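Side-chain contacts in Lpg2148(MvcA) (Legionella pneumophila subsp. pneumophila str. Philadelphia 1, PDB 6K11), which probably acts as a deamidase-like effector that removes ubiquitin from the host conjugating enzyme UBE2N during Legionella infection: residues L106-V109 / L110-T113; P203-P206 / E207-A210; G355-P358 / S359-V362. All blocks are in the same frame, centred on the assembly; numbering follows the deposited sequence.

Contact 1: residues L106-V109 / L110-T113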
ATOM      1  N   LEU A 106      -9.438  10.992 -16.637  1.00 54.01           N
ATOM      2  CA  LEU A 106     -10.341   9.990 -16.080  1.00 51.23           C
ATOM      3  C   LEU A 106     -11.800  10.392 -16.267  1.00 52.30           C
ATOM      4  O   LEU A 106     -12.641   9.548 -16.595  1.00 53.19           O
ATOM      5  CB  LEU A 106     -10.032   9.761 -14.593  1.00 50.62           C
ATOM      6  CG  LEU A 106     -10.949   8.774 -13.855  1.00 51.27           C
ATOM      7  CD1 LEU A 106     -10.997   7.421 -14.567  1.00 41.47           C
ATOM      8  CD2 LEU A 106     -10.510   8.615 -12.388  1.00 44.99           C
ATOM      9  N   LYS A 107     -12.117  11.674 -16.076  1.00 51.32           N
ATOM     10  CA  LYS A 107     -13.491  12.121 -16.268  1.00 56.57           C
ATOM     11  C   LYS A 107     -13.965  11.849 -17.689  1.00 60.75           C
ATOM     12  O   LYS A 107     -15.071  11.336 -17.893  1.00 62.26           O
ATOM     13  CB  LYS A 107     -13.613  13.607 -15.930  1.00 57.33           C
ATOM     14  CG  LYS A 107     -13.512  13.911 -14.430  1.00 56.56           C
ATOM     15  CD  LYS A 107     -14.418  15.063 -14.020  1.00 57.15           C
ATOM     16  CE  LYS A 107     -13.635  16.200 -13.402  1.00 57.40           C
ATOM     17  NZ  LYS A 107     -14.544  17.353 -13.127  1.00 61.47           N
ATOM     18  N   ASN A 108     -13.127  12.145 -18.684  1.00 61.71           N
ATOM     19  CA  ASN A 108     -13.559  11.981 -20.069  1.00 62.77           C
ATOM     20  C   ASN A 108     -13.685  10.513 -20.455  1.00 60.07           C
ATOM     21  O   ASN A 108     -14.526  10.171 -21.293  1.00 63.38           O
ATOM     22  CB  ASN A 108     -12.603  12.718 -21.008  1.00 66.31           C
ATOM     23  CG  ASN A 108     -12.708  14.229 -20.865  1.00 68.24           C
ATOM     24  OD1 ASN A 108     -13.755  14.753 -20.476  1.00 72.96           O
ATOM     25  ND2 ASN A 108     -11.620  14.936 -21.156  1.00 69.01           N
ATOM     26  N   VAL A 109     -12.875   9.633 -19.858  1.00 57.29           N
ATOM     27  CA  VAL A 109     -13.057   8.196 -20.068  1.00 54.33           C
ATOM     28  C   VAL A 109     -14.444   7.761 -19.605  1.00 58.14           C
ATOM     29  O   VAL A 109     -15.128   6.980 -20.279  1.00 60.83           O
ATOM     30  CB  VAL A 109     -11.947   7.404 -19.351  1.00 58.15           C
ATOM     31  CG1 VAL A 109     -12.286   5.925 -19.318  1.00 57.66           C
ATOM     32  CG2 VAL A 109     -10.615   7.612 -20.042  1.00 60.36           C
ATOM     33  N   LEU A 110     -14.890   8.281 -18.459  1.00 56.56           N
ATOM     34  CA  LEU A 110     -16.195   7.904 -17.923  1.00 57.62           C
ATOM     35  C   LEU A 110     -17.329   8.496 -18.752  1.00 63.11           C
ATOM     36  O   LEU A 110     -18.348   7.832 -18.986  1.00 62.07           O
ATOM     37  CB  LEU A 110     -16.303   8.342 -16.461  1.00 55.19           C
ATOM     38  CG  LEU A 110     -15.269   7.746 -15.499  1.00 53.01           C
ATOM     39  CD1 LEU A 110     -15.437   8.313 -14.086  1.00 47.60           C
ATOM     40  CD2 LEU A 110     -15.337   6.213 -15.493  1.00 48.89           C
ATOM     41  N   GLU A 111     -17.174   9.745 -19.204  1.00 63.33           N
ATOM     42  CA  GLU A 111     -18.191  10.356 -20.056  1.00 66.83           C
ATOM     43  C   GLU A 111     -18.333   9.623 -21.385  1.00 64.45           C
ATOM     44  O   GLU A 111     -19.419   9.620 -21.977  1.00 68.74           O
ATOM     45  CB  GLU A 111     -17.869  11.833 -20.290  1.00 68.33           C
ATOM     46  CG  GLU A 111     -17.653  12.622 -19.013  1.00 71.24           C
ATOM     47  CD  GLU A 111     -17.162  14.038 -19.265  1.00 79.24           C
ATOM     48  OE1 GLU A 111     -16.866  14.380 -20.432  1.00 79.19           O
ATOM     49  OE2 GLU A 111     -17.047  14.803 -18.280  1.00 81.94           O
ATOM     50  N   ASN A 112     -17.264   8.985 -21.862  1.00 63.65           N
ATOM     51  CA  ASN A 112     -17.285   8.219 -23.103  1.00 65.02           C
ATOM     52  C   ASN A 112     -17.793   6.790 -22.926  1.00 66.42           C
ATOM     53  O   ASN A 112     -17.543   5.951 -23.803  1.00 65.36           O
ATOM     54  CB  ASN A 112     -15.888   8.191 -23.727  1.00 65.49           C
ATOM     55  CG  ASN A 112     -15.710   9.247 -24.799  1.00 71.14           C
ATOM     56  OD1 ASN A 112     -15.877  10.442 -24.544  1.00 71.79           O
ATOM     57  ND2 ASN A 112     -15.371   8.811 -26.009  1.00 68.20           N
ATOM     58  N   THR A 113     -18.481   6.480 -21.826  1.00 63.31           N
ATOM     59  CA  THR A 113     -18.991   5.135 -21.584  1.00 63.81           C
ATOM     60  C   THR A 113     -20.466   5.217 -21.218  1.00 63.08           C
ATOM     61  O   THR A 113     -20.862   6.058 -20.403  1.00 65.80           O
ATOM     62  CB  THR A 113     -18.206   4.426 -20.473  1.00 62.44           C
ATOM     63  OG1 THR A 113     -18.193   5.244 -19.295  1.00 61.58           O
ATOM     64  CG2 THR A 113     -16.772   4.172 -20.917  1.00 60.21           C
TER
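Helix 104-111 ends here, its last turn held by the bond from Leu110 N to Leu106 O, while Leu110 O is taken up by Thr113. One residue on, Glu111 N gives to Lys107 O, a 2.9 Å bond lying in the carbonyl plane. Asn112 N still reaches Asn108 O at 3.0 Å, yet its N-H points 40° off the straight line and it also makes a weak hydrogen bond to Val109 O, as fits the first residue to leave helical backbone angles. Thr113 then folds back: its backbone N and, at 2.6 Å, OG1 both give to Leu110 O from the same face of its plane, while its methyl CG2 packs against Val109 O at 3.3 Å. A chi1 of 54°, which sets OG1 between the backbone N and the carbonyl carbon, turns the hydroxyl back to that oxygen. Arg247 also bonds to Leu110 O. The buried side of this amphipathic helix rests on strands 120-129 and 325-333 of the antiparallel sheet and on helix 278-288. On it Leu106 CD1 approaches Leu110 CG at 4.4 Å, and both leucines touch Ile282. Towards solvent, Glu111 lies extended alongside Asn108, and its CG sits 3.1 Å from Lys107 O. The Lys107 ammonium instead forms a salt bridge with Glu283 on helix 278-288.

Contact 2: residues P203-P206 / E207-A210; sequences PEKP and EDFA
Asp208 reaches back from the first turn of helix 206-220 and takes two backbone N-H groups of the preceding loop on a single oxygen. Glu204 N gives to Asp208 OD2 at 3.0 Å, nearly straight at 166°, using the anti lone pair. Lys205 N gives to the same Asp208 OD2 at 3.1 Å, but from above the carboxylate plane, 52° out of it. Asp208 CG stands anti to its own carbonyl carbon and beside the backbone N, which turns the carboxylate towards the loop. Two donors on OD2 would probably stabilise the charged form of this buried aspartate.

Lys205 is the N-cap residue, and its N-H bond to Asp208, three residues on, is half of a capping box; the lysine side chain makes no return bond. Pro206 opens the helix, a first-turn position where proline, having no N-H, leaves no backbone donor to satisfy. The helical bonds begin at once: Phe209 N gives to Lys205 O at 3.1 Å, in the carbonyl plane, and Ala210 N to Pro206 O at 3.0 Å. Beyond the cap, the Lys205 chain bends at chi3 and runs beside Glu207, so that NZ forms a salt bridge with Glu207 OE1, long at 3.3 Å and weak as a hydrogen bond. The other oxygen, Glu207 OE2, accepts from Gly187 N, tying this helix of the MvcA insertion domain to the loop after helix 176-185. Pro203 and Phe209 make a CH-pi contact: Pro203 CB stands over the centre of the Phe209 ring, 4.0 Å from the centroid and 5° off the normal. Pro203 CG lies over the same face, 3.8 Å from Phe209 CE1, while Pro206 CA meets the ring at its edge.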
ATOM      1  N   PRO A 203      27.021  28.476   1.574  1.00 62.03           N
ATOM      2  CA  PRO A 203      28.086  27.639   2.144  1.00 59.89           C
ATOM      3  C   PRO A 203      29.269  28.500   2.570  1.00 58.16           C
ATOM      4  O   PRO A 203      29.779  29.303   1.785  1.00 56.99           O
ATOM      5  CB  PRO A 203      28.452  26.696   0.996  1.00 56.19           C
ATOM      6  CG  PRO A 203      28.144  27.487  -0.232  1.00 60.34           C
ATOM      7  CD  PRO A 203      26.993  28.396   0.101  1.00 62.52           C
ATOM      8  N   GLU A 204      29.708  28.320   3.821  1.00 56.76           N
ATOM      9  CA  GLU A 204      30.779  29.141   4.373  1.00 57.09           C
ATOM     10  C   GLU A 204      31.935  28.371   5.004  1.00 55.49           C
ATOM     11  O   GLU A 204      32.941  28.999   5.356  1.00 58.90           O
ATOM     12  CB  GLU A 204      30.215  30.112   5.414  1.00 60.11           C
ATOM     13  CG  GLU A 204      29.767  31.425   4.813  1.00 67.53           C
ATOM     14  CD  GLU A 204      28.707  32.104   5.652  1.00 73.60           C
ATOM     15  OE1 GLU A 204      27.875  32.833   5.064  1.00 76.65           O
ATOM     16  OE2 GLU A 204      28.702  31.910   6.888  1.00 75.87           O
ATOM     17  N   LYS A 205      31.827  27.058   5.182  1.00 48.88           N
ATOM     18  CA  LYS A 205      32.898  26.184   5.642  1.00 48.63           C
ATOM     19  C   LYS A 205      33.276  25.199   4.531  1.00 48.16           C
ATOM     20  O   LYS A 205      32.442  24.871   3.680  1.00 43.67           O
ATOM     21  CB  LYS A 205      32.475  25.389   6.885  1.00 49.57           C
ATOM     22  CG  LYS A 205      31.798  26.216   7.971  1.00 55.03           C
ATOM     23  CD  LYS A 205      31.668  25.435   9.282  1.00 53.05           C
ATOM     24  CE  LYS A 205      31.137  24.027   9.061  1.00 58.09           C
ATOM     25  NZ  LYS A 205      31.564  23.104  10.162  1.00 65.07           N
ATOM     26  N   PRO A 206      34.523  24.713   4.501  1.00 45.17           N
ATOM     27  CA  PRO A 206      34.874  23.687   3.497  1.00 44.10           C
ATOM     28  C   PRO A 206      33.981  22.452   3.558  1.00 45.11           C
ATOM     29  O   PRO A 206      33.675  21.872   2.512  1.00 43.63           O
ATOM     30  CB  PRO A 206      36.335  23.358   3.833  1.00 44.52           C
ATOM     31  CG  PRO A 206      36.864  24.644   4.460  1.00 46.41           C
ATOM     32  CD  PRO A 206      35.705  25.188   5.256  1.00 42.31           C
ATOM     33  N   GLU A 207      33.561  22.030   4.756  1.00 44.17           N
ATOM     34  CA  GLU A 207      32.589  20.940   4.866  1.00 43.99           C
ATOM     35  C   GLU A 207      31.277  21.283   4.161  1.00 46.51           C
ATOM     36  O   GLU A 207      30.689  20.428   3.480  1.00 46.10           O
ATOM     37  CB  GLU A 207      32.359  20.620   6.342  1.00 46.03           C
ATOM     38  CG  GLU A 207      31.235  19.660   6.661  1.00 48.78           C
ATOM     39  CD  GLU A 207      31.096  19.446   8.166  1.00 53.49           C
ATOM     40  OE1 GLU A 207      30.441  20.277   8.829  1.00 55.73           O
ATOM     41  OE2 GLU A 207      31.669  18.460   8.689  1.00 50.94           O
ATOM     42  N   ASP A 208      30.803  22.529   4.316  1.00 44.81           N
ATOM     43  CA  ASP A 208      29.625  23.012   3.587  1.00 43.45           C
ATOM     44  C   ASP A 208      29.774  22.822   2.083  1.00 45.86           C
ATOM     45  O   ASP A 208      28.810  22.450   1.396  1.00 42.22           O
ATOM     46  CB  ASP A 208      29.384  24.504   3.851  1.00 48.52           C
ATOM     47  CG  ASP A 208      28.916  24.811   5.270  1.00 53.42           C
ATOM     48  OD1 ASP A 208      28.548  23.879   6.021  1.00 51.73           O
ATOM     49  OD2 ASP A 208      28.915  26.017   5.620  1.00 51.08           O
ATOM     50  N   PHE A 209      30.955  23.144   1.545  1.00 43.04           N
ATOM     51  CA  PHE A 209      31.190  23.015   0.109  1.00 45.08           C
ATOM     52  C   PHE A 209      31.257  21.556  -0.322  1.00 43.64           C
ATOM     53  O   PHE A 209      30.863  21.228  -1.446  1.00 40.70           O
ATOM     54  CB  PHE A 209      32.488  23.732  -0.295  1.00 45.31           C
ATOM     55  CG  PHE A 209      32.329  25.217  -0.461  1.00 48.55           C
ATOM     56  CD1 PHE A 209      31.759  25.742  -1.616  1.00 47.90           C
ATOM     57  CD2 PHE A 209      32.732  26.090   0.545  1.00 47.85           C
ATOM     58  CE1 PHE A 209      31.594  27.109  -1.774  1.00 49.64           C
ATOM     59  CE2 PHE A 209      32.573  27.466   0.396  1.00 51.47           C
ATOM     60  CZ  PHE A 209      32.007  27.975  -0.765  1.00 53.18           C
ATOM     61  N   ALA A 210      31.789  20.679   0.534  1.00 41.17           N
ATOM     62  CA  ALA A 210      31.825  19.257   0.210  1.00 42.88           C
ATOM     63  C   ALA A 210      30.415  18.679   0.159  1.00 40.86           C
ATOM     64  O   ALA A 210      30.040  18.012  -0.813  1.00 40.26           O
ATOM     65  CB  ALA A 210      32.694  18.506   1.222  1.00 38.11           C
TER

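Contact 3: residues G355-P358 / S359-V362; sequences GENP and SDKV
The backbone turns from loop into helix with Gly355 at a positive phi of 145°, and Gly355 CA passes 3.6 Å from Asp360 CB. This is the N-terminal end of helix 358-381, with Asn357 at the N-cap position and Pro358 as the first helical residue. Asp360, three residues after the N-cap, supplies the one half of a capping box that is present; the return bond from the Asn357 side chain is missing. Asn357 N gives to Asp360 OD2 at 2.9 Å and 168°, meeting the oxygen on its anti side and somewhat out of the carboxylate plane. That bond, with a water on Asp360 OD1, holds the carboxylate across the start of the helix, where the dipole would probably favour its negative charge. Asn357 O accepts Lys361 N at 3.1 Å, and Pro358 O accepts Val362 N in the same way one residue on.

Next to the cap, the Asn357 amide and the Asp360 carboxylate cross with their planes 32° apart. Asn357 OD1 and Asp360 OD2 are both acceptors and do not bond; the water donates to Asn357 OD1 and, at 2.8 Å, to the other carboxylate oxygen, Asp360 OD1. Away from this water, Pro358 packs on Ser18 and Tyr19 of helix 4-19, and Val362 on Met22. Lys361 runs back over the loop, its chain extended until a bend at chi4 brings the ammonium round to two backbone carbonyls. One is His353 O; the other is Gly355 O, which Lys361 NZ meets at 2.7 Å in the carbonyl plane.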
ATOM      1  N   GLY A 355     -20.685 -23.602  11.750  1.00 36.01           N
ATOM      2  CA  GLY A 355     -21.002 -22.372  12.446  1.00 37.30           C
ATOM      3  C   GLY A 355     -22.370 -21.853  12.068  1.00 37.12           C
ATOM      4  O   GLY A 355     -22.680 -21.717  10.879  1.00 36.85           O
ATOM      5  N   GLU A 356     -23.192 -21.560  13.079  1.00 32.15           N
ATOM      6  CA  GLU A 356     -24.564 -21.129  12.836  1.00 37.15           C
ATOM      7  C   GLU A 356     -24.616 -19.712  12.270  1.00 38.79           C
ATOM      8  O   GLU A 356     -25.286 -19.463  11.261  1.00 37.38           O
ATOM      9  CB  GLU A 356     -25.364 -21.223  14.133  1.00 39.13           C
ATOM     10  CG  GLU A 356     -26.795 -20.714  14.005  1.00 43.46           C
ATOM     11  CD  GLU A 356     -27.528 -20.693  15.336  1.00 55.32           C
ATOM     12  OE1 GLU A 356     -27.134 -21.449  16.254  1.00 64.24           O
ATOM     13  OE2 GLU A 356     -28.503 -19.924  15.462  1.00 63.95           O
ATOM     14  N   ASN A 357     -23.932 -18.749  12.934  1.00 34.95           N
ATOM     15  CA  ASN A 357     -23.818 -17.356  12.504  1.00 34.88           C
ATOM     16  C   ASN A 357     -22.534 -17.153  11.708  1.00 31.11           C
ATOM     17  O   ASN A 357     -21.573 -17.909  11.861  1.00 32.56           O
ATOM     18  CB  ASN A 357     -23.791 -16.402  13.715  1.00 30.62           C
ATOM     19  CG  ASN A 357     -25.026 -16.499  14.589  1.00 41.17           C
ATOM     20  OD1 ASN A 357     -24.925 -16.718  15.799  1.00 42.73           O
ATOM     21  ND2 ASN A 357     -26.197 -16.300  13.991  1.00 36.39           N
ATOM     22  N   PRO A 358     -22.465 -16.111  10.874  1.00 30.90           N
ATOM     23  CA  PRO A 358     -21.181 -15.777  10.231  1.00 31.77           C
ATOM     24  C   PRO A 358     -20.033 -15.616  11.220  1.00 32.84           C
ATOM     25  O   PRO A 358     -18.909 -16.059  10.939  1.00 30.27           O
ATOM     26  CB  PRO A 358     -21.498 -14.463   9.505  1.00 35.21           C
ATOM     27  CG  PRO A 358     -22.971 -14.558   9.209  1.00 34.25           C
ATOM     28  CD  PRO A 358     -23.565 -15.247  10.404  1.00 35.95           C
ATOM     29  N   SER A 359     -20.287 -14.996  12.381  1.00 31.56           N
ATOM     30  CA  SER A 359     -19.241 -14.848  13.393  1.00 32.90           C
ATOM     31  C   SER A 359     -18.712 -16.210  13.855  1.00 31.01           C
ATOM     32  O   SER A 359     -17.506 -16.361  14.110  1.00 29.64           O
ATOM     33  CB  SER A 359     -19.779 -14.047  14.583  1.00 29.01           C
ATOM     34  OG  SER A 359     -20.849 -14.731  15.238  1.00 28.90           O
ATOM     35  N   ASP A 360     -19.607 -17.201  13.994  1.00 27.70           N
ATOM     36  CA  ASP A 360     -19.204 -18.568  14.333  1.00 31.56           C
ATOM     37  C   ASP A 360     -18.292 -19.171  13.268  1.00 32.58           C
ATOM     38  O   ASP A 360     -17.340 -19.890  13.591  1.00 30.92           O
ATOM     39  CB  ASP A 360     -20.436 -19.471  14.501  1.00 31.65           C
ATOM     40  CG  ASP A 360     -21.352 -19.036  15.638  1.00 37.20           C
ATOM     41  OD1 ASP A 360     -20.841 -18.627  16.719  1.00 34.39           O
ATOM     42  OD2 ASP A 360     -22.595 -19.125  15.450  1.00 36.36           O
ATOM     43  N   LYS A 361     -18.605 -18.946  11.989  1.00 29.93           N
ATOM     44  CA  LYS A 361     -17.779 -19.512  10.926  1.00 29.76           C
ATOM     45  C   LYS A 361     -16.410 -18.848  10.876  1.00 29.28           C
ATOM     46  O   LYS A 361     -15.397 -19.515  10.619  1.00 28.18           O
ATOM     47  CB  LYS A 361     -18.488 -19.377   9.575  1.00 29.71           C
ATOM     48  CG  LYS A 361     -19.856 -20.061   9.480  1.00 32.64           C
ATOM     49  CD  LYS A 361     -20.334 -20.107   8.014  1.00 34.68           C
ATOM     50  CE  LYS A 361     -21.773 -20.627   7.889  1.00 36.27           C
ATOM     51  NZ  LYS A 361     -21.889 -22.043   8.314  1.00 34.84           N
ATOM     52  N   VAL A 362     -16.350 -17.534  11.117  1.00 29.87           N
ATOM     53  CA  VAL A 362     -15.048 -16.858  11.147  1.00 27.30           C
ATOM     54  C   VAL A 362     -14.180 -17.425  12.268  1.00 29.65           C
ATOM     55  O   VAL A 362     -12.981 -17.672  12.073  1.00 29.66           O
ATOM     56  CB  VAL A 362     -15.231 -15.327  11.268  1.00 34.53           C
ATOM     57  CG1 VAL A 362     -13.884 -14.630  11.522  1.00 33.33           C
ATOM     58  CG2 VAL A 362     -15.884 -14.764   9.990  1.00 31.13           C
TER
HETATM   59  O   HOH W   1     -22.809 -17.153  17.977  1.00 34.37           O

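In the fold
Followed from the N terminus, the contacts come in series, none nested in or crossing another, and each is a local turn in one continuous run of chain. Contact 1 ends helix 104-111 beside the antiparallel sheet, before strand 120-129. Contact 2 closes the short loop between helices 197-201 and 206-220 within the MvcA insertion domain, its centre about 54 Å from that of contact 1. Contact 3 closes the loop between helix 336-351 and the last helix, 358-381, next to helix 4-19, so it joins parts near both chain ends. Contacts 2 and 3 lie on opposite sides of the chain's centre, with centres about 68 Å apart.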